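Local coordinates for macrolide export ATP-binding/permease protein macB (Actinobacillus actinomycetemcomitans, PDB 3FTJ) that probably exports macrolide antibiotics as the inner-membrane ABC transporter of the MacAB-TdeA efflux system, this chain being the transporter's periplasmic region, at residues 186-189 / 190-194; 211-214 / 215-219. One frame throughout, in Å; residues are numbered along the deposited sequence.

Interactions 1 and 2 are both contacts between residues three or four apart within single helices, 186-201 and 211-219, which follow each other along the chain with strand 206-209 between them. Their centres lie 16 Å apart and their nearest atoms about 4 Å apart, without touching. Interaction 1 is partly buried: Ala189 and Leu193 face the sheet, while Thr187, Val188 and Lys191 lie on the exposed side. Interaction 2 is a surface contact with no buried residue, and charged and amide groups share it with an isoleucine pair. Each contains a hydroxyl that folds back to a carbonyl already taken by a backbone N-H. Asn210 joins the two helices, bonding to Glu190 and to the N-H of Thr213.

Interaction 1. Residues 186-189 / 190-194; sequences STVA and EKSLT
Ser192 reaches back one helical turn to Val188 with both its hydroxyl and its backbone N-H. OG of Ser192 stands beside its own backbone N (chi1 -48°), which brings it to 3.0 Å from Val188 O. It arrives from above the carbonyl plane, 39° out of it, whereas the N-H of Ser192 meets the same oxygen at 3.0 Å almost head-on, so two donors grip this one acceptor. Val188 CG1 passes 4.1 Å from the Ser192 hydroxyl. The inner methylenes of Lys191 lie against Thr187 O (CG at 3.3 Å), and beyond the bend at chi3 the chain leads away from the first turn. Thr194 repeats the serine's arrangement, its OG1 lying 2.9 Å from Glu190 O, which also receives the N-H of Thr194. Such hydroxyls returning to the carbonyl four residues earlier are a familiar feature of helices, here in the MacB-like periplasmic core domain. Glu190 extends away from the first turn, and its OE1 is bonded by the amide of Asn210. The buried face of helix 186-201 rests on the sheet: Ala189 on Ile180 and Leu193 on Val178 of strand 175-180, with Leu193 also touching Ile18 of strand 15-20 and Ile208 of strand 206-209.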
# COMPACT_ATOMS: atom_id res chain seq x y z
N SER A 186 5.69 -6.93 -19.69
CA SER A 186 5.00 -5.95 -18.86
C SER A 186 3.75 -5.38 -19.54
O SER A 186 2.72 -5.16 -18.90
CB SER A 186 5.96 -4.83 -18.48
OG SER A 186 5.34 -3.88 -17.63
N THR A 187 3.84 -5.13 -20.85
CA THR A 187 2.70 -4.61 -21.60
C THR A 187 1.56 -5.62 -21.67
O THR A 187 0.38 -5.25 -21.57
CB THR A 187 3.11 -4.22 -23.03
OG1 THR A 187 3.95 -3.06 -23.00
CG2 THR A 187 1.88 -3.92 -23.85
N VAL A 188 1.90 -6.89 -21.84
CA VAL A 188 0.89 -7.95 -21.90
C VAL A 188 0.25 -8.14 -20.53
O VAL A 188 -0.96 -8.33 -20.42
CB VAL A 188 1.50 -9.29 -22.36
CG1 VAL A 188 0.50 -10.42 -22.17
CG2 VAL A 188 1.96 -9.20 -23.82
N ALA A 189 1.07 -8.08 -19.48
CA ALA A 189 0.58 -8.23 -18.12
C ALA A 189 -0.41 -7.13 -17.76
O ALA A 189 -1.45 -7.38 -17.15
CB ALA A 189 1.73 -8.26 -17.14
N GLU A 190 -0.08 -5.89 -18.14
CA GLU A 190 -0.99 -4.78 -17.89
C GLU A 190 -2.33 -5.06 -18.55
O GLU A 190 -3.38 -4.90 -17.93
CB GLU A 190 -0.42 -3.45 -18.38
CG GLU A 190 -1.42 -2.30 -18.30
CD GLU A 190 -0.77 -0.94 -18.48
OE1 GLU A 190 0.47 -0.84 -18.33
OE2 GLU A 190 -1.50 0.03 -18.77
N LYS A 191 -2.29 -5.51 -19.81
CA LYS A 191 -3.51 -5.74 -20.57
C LYS A 191 -4.38 -6.83 -19.96
O LYS A 191 -5.59 -6.67 -19.86
CB LYS A 191 -3.18 -6.11 -22.02
CG LYS A 191 -2.66 -4.94 -22.85
CD LYS A 191 -2.36 -5.37 -24.28
CE LYS A 191 -3.60 -5.91 -24.99
NZ LYS A 191 -3.30 -6.44 -26.36
N SER A 192 -3.77 -7.95 -19.58
CA SER A 192 -4.53 -9.04 -18.95
C SER A 192 -5.15 -8.56 -17.65
O SER A 192 -6.31 -8.84 -17.35
CB SER A 192 -3.60 -10.22 -18.65
OG SER A 192 -2.80 -10.56 -19.77
N LEU A 193 -4.36 -7.83 -16.88
CA LEU A 193 -4.77 -7.31 -15.59
C LEU A 193 -5.95 -6.36 -15.76
O LEU A 193 -6.93 -6.42 -15.02
CB LEU A 193 -3.58 -6.61 -14.95
CG LEU A 193 -3.55 -6.40 -13.45
CD1 LEU A 193 -2.16 -5.92 -13.05
CD2 LEU A 193 -4.60 -5.39 -13.06
N THR A 194 -5.85 -5.47 -16.74
CA THR A 194 -6.92 -4.53 -17.07
C THR A 194 -8.18 -5.26 -17.49
O THR A 194 -9.28 -4.93 -17.04
CB THR A 194 -6.52 -3.60 -18.21
OG1 THR A 194 -5.40 -2.80 -17.79
CG2 THR A 194 -7.68 -2.69 -18.59

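Interaction 2. Residues 211-214 / 215-219; sequences SDTI and KQTIE
Lys215 opens the second turn of this short helix, its N-H pointing almost straight at Ser211 O, 3.0 Å away with an angle of 177° at the hydrogen. Its side chain leaves with CG opposite the backbone N (chi1 -175°), and the bend at chi3 brings CE to 4.0 Å from Asp212 OD1. The ammonium itself stays beyond salt-bridge distance of that carboxylate, NZ to OD1 being 4.3 Å; a long salt bridge of 3.9 Å links Lys215 NZ to Glu219 OE2 on the other side. Gln216 donates its N-H to Asp212 O, while its extended side chain slants across that of Asp212. There the oxygens OE1 of Gln216 and OD2 of Asp212 come within 3.8 Å, with the amide and carboxylate planes turned 65° apart. Thr217 gives two bonds to Thr213 O: OG1, held beside its own backbone N, lies 3.0 Å away, and the N-H approaches from the opposite face of the carbonyl plane. The hydroxyl of Thr213 itself is bonded to Ile208 O of strand 206-209. Ile218 then lies alongside Ile214, both side chains pointing the same way, its CD1 4.1 Å from Ile214 CG2. These two isoleucines touch N-terminal residues, Ile214 on Ile11 and Ile218 on Lys3. Glu219 completes the turn through its N-H to Lys215 O. The chemistry is thus divided around the helix: Lys215, placed between Asp212 and Glu219, probably offsets part of their negative charge, though only loosely, since neither contact is a close ion pair; the two isoleucines form a small apolar patch against the N-terminal residues; and Thr213 O, accepting two hydrogen bonds, holds the Thr217 hydroxyl turned toward it.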
# COMPACT_ATOMS: atom_id res chain seq x y z
N SER A 211 5.77 1.88 -14.86
CA SER A 211 6.82 2.51 -15.66
C SER A 211 6.25 3.11 -16.94
O SER A 211 6.50 4.26 -17.28
CB SER A 211 7.92 1.51 -15.99
OG SER A 211 9.03 2.17 -16.56
N ASP A 212 5.46 2.31 -17.66
CA ASP A 212 4.86 2.77 -18.91
C ASP A 212 4.03 4.04 -18.73
O ASP A 212 4.06 4.94 -19.58
CB ASP A 212 4.00 1.67 -19.53
CG ASP A 212 3.42 2.08 -20.88
OD1 ASP A 212 4.22 2.30 -21.82
OD2 ASP A 212 2.18 2.18 -20.99
N THR A 213 3.27 4.12 -17.64
CA THR A 213 2.48 5.31 -17.33
C THR A 213 3.34 6.55 -17.14
O THR A 213 3.06 7.60 -17.71
CB THR A 213 1.62 5.12 -16.06
OG1 THR A 213 0.55 4.21 -16.34
CG2 THR A 213 1.04 6.46 -15.62
N ILE A 214 4.39 6.43 -16.34
CA ILE A 214 5.32 7.54 -16.13
C ILE A 214 5.88 8.02 -17.47
O ILE A 214 5.83 9.21 -17.77
CB ILE A 214 6.49 7.15 -15.21
CG1 ILE A 214 5.99 6.84 -13.79
CG2 ILE A 214 7.53 8.27 -15.17
CD1 ILE A 214 7.09 6.36 -12.87
N LYS A 215 6.40 7.10 -18.26
CA LYS A 215 6.96 7.45 -19.56
C LYS A 215 5.92 8.15 -20.44
O LYS A 215 6.21 9.17 -21.08
CB LYS A 215 7.49 6.22 -20.29
CG LYS A 215 8.18 6.55 -21.60
CD LYS A 215 8.49 5.31 -22.41
CE LYS A 215 7.22 4.66 -22.92
NZ LYS A 215 7.43 3.96 -24.22
N GLN A 216 4.71 7.61 -20.47
CA GLN A 216 3.66 8.15 -21.31
C GLN A 216 3.28 9.56 -20.85
O GLN A 216 2.92 10.42 -21.66
CB GLN A 216 2.44 7.23 -21.31
CG GLN A 216 1.45 7.53 -22.42
CD GLN A 216 0.27 6.59 -22.41
OE1 GLN A 216 0.42 5.39 -22.18
NE2 GLN A 216 -0.92 7.12 -22.68
N THR A 217 3.38 9.79 -19.55
CA THR A 217 3.12 11.12 -19.00
C THR A 217 4.20 12.11 -19.44
O THR A 217 3.90 13.24 -19.81
CB THR A 217 3.05 11.09 -17.46
OG1 THR A 217 1.92 10.33 -17.05
CG2 THR A 217 2.94 12.51 -16.92
N ILE A 218 5.46 11.68 -19.39
CA ILE A 218 6.56 12.57 -19.74
C ILE A 218 6.54 12.93 -21.22
O ILE A 218 6.79 14.07 -21.60
CB ILE A 218 7.94 11.98 -19.35
CG1 ILE A 218 7.95 11.61 -17.87
CG2 ILE A 218 9.04 12.97 -19.66
CD1 ILE A 218 9.32 11.25 -17.34
N GLU A 219 6.21 11.95 -22.06
CA GLU A 219 6.14 12.17 -23.49
C GLU A 219 5.03 13.17 -23.85
O GLU A 219 5.18 13.95 -24.79
CB GLU A 219 5.91 10.84 -24.22
CG GLU A 219 7.01 9.82 -23.96
CD GLU A 219 6.71 8.47 -24.59
OE1 GLU A 219 5.52 8.07 -24.61
OE2 GLU A 219 7.66 7.80 -25.07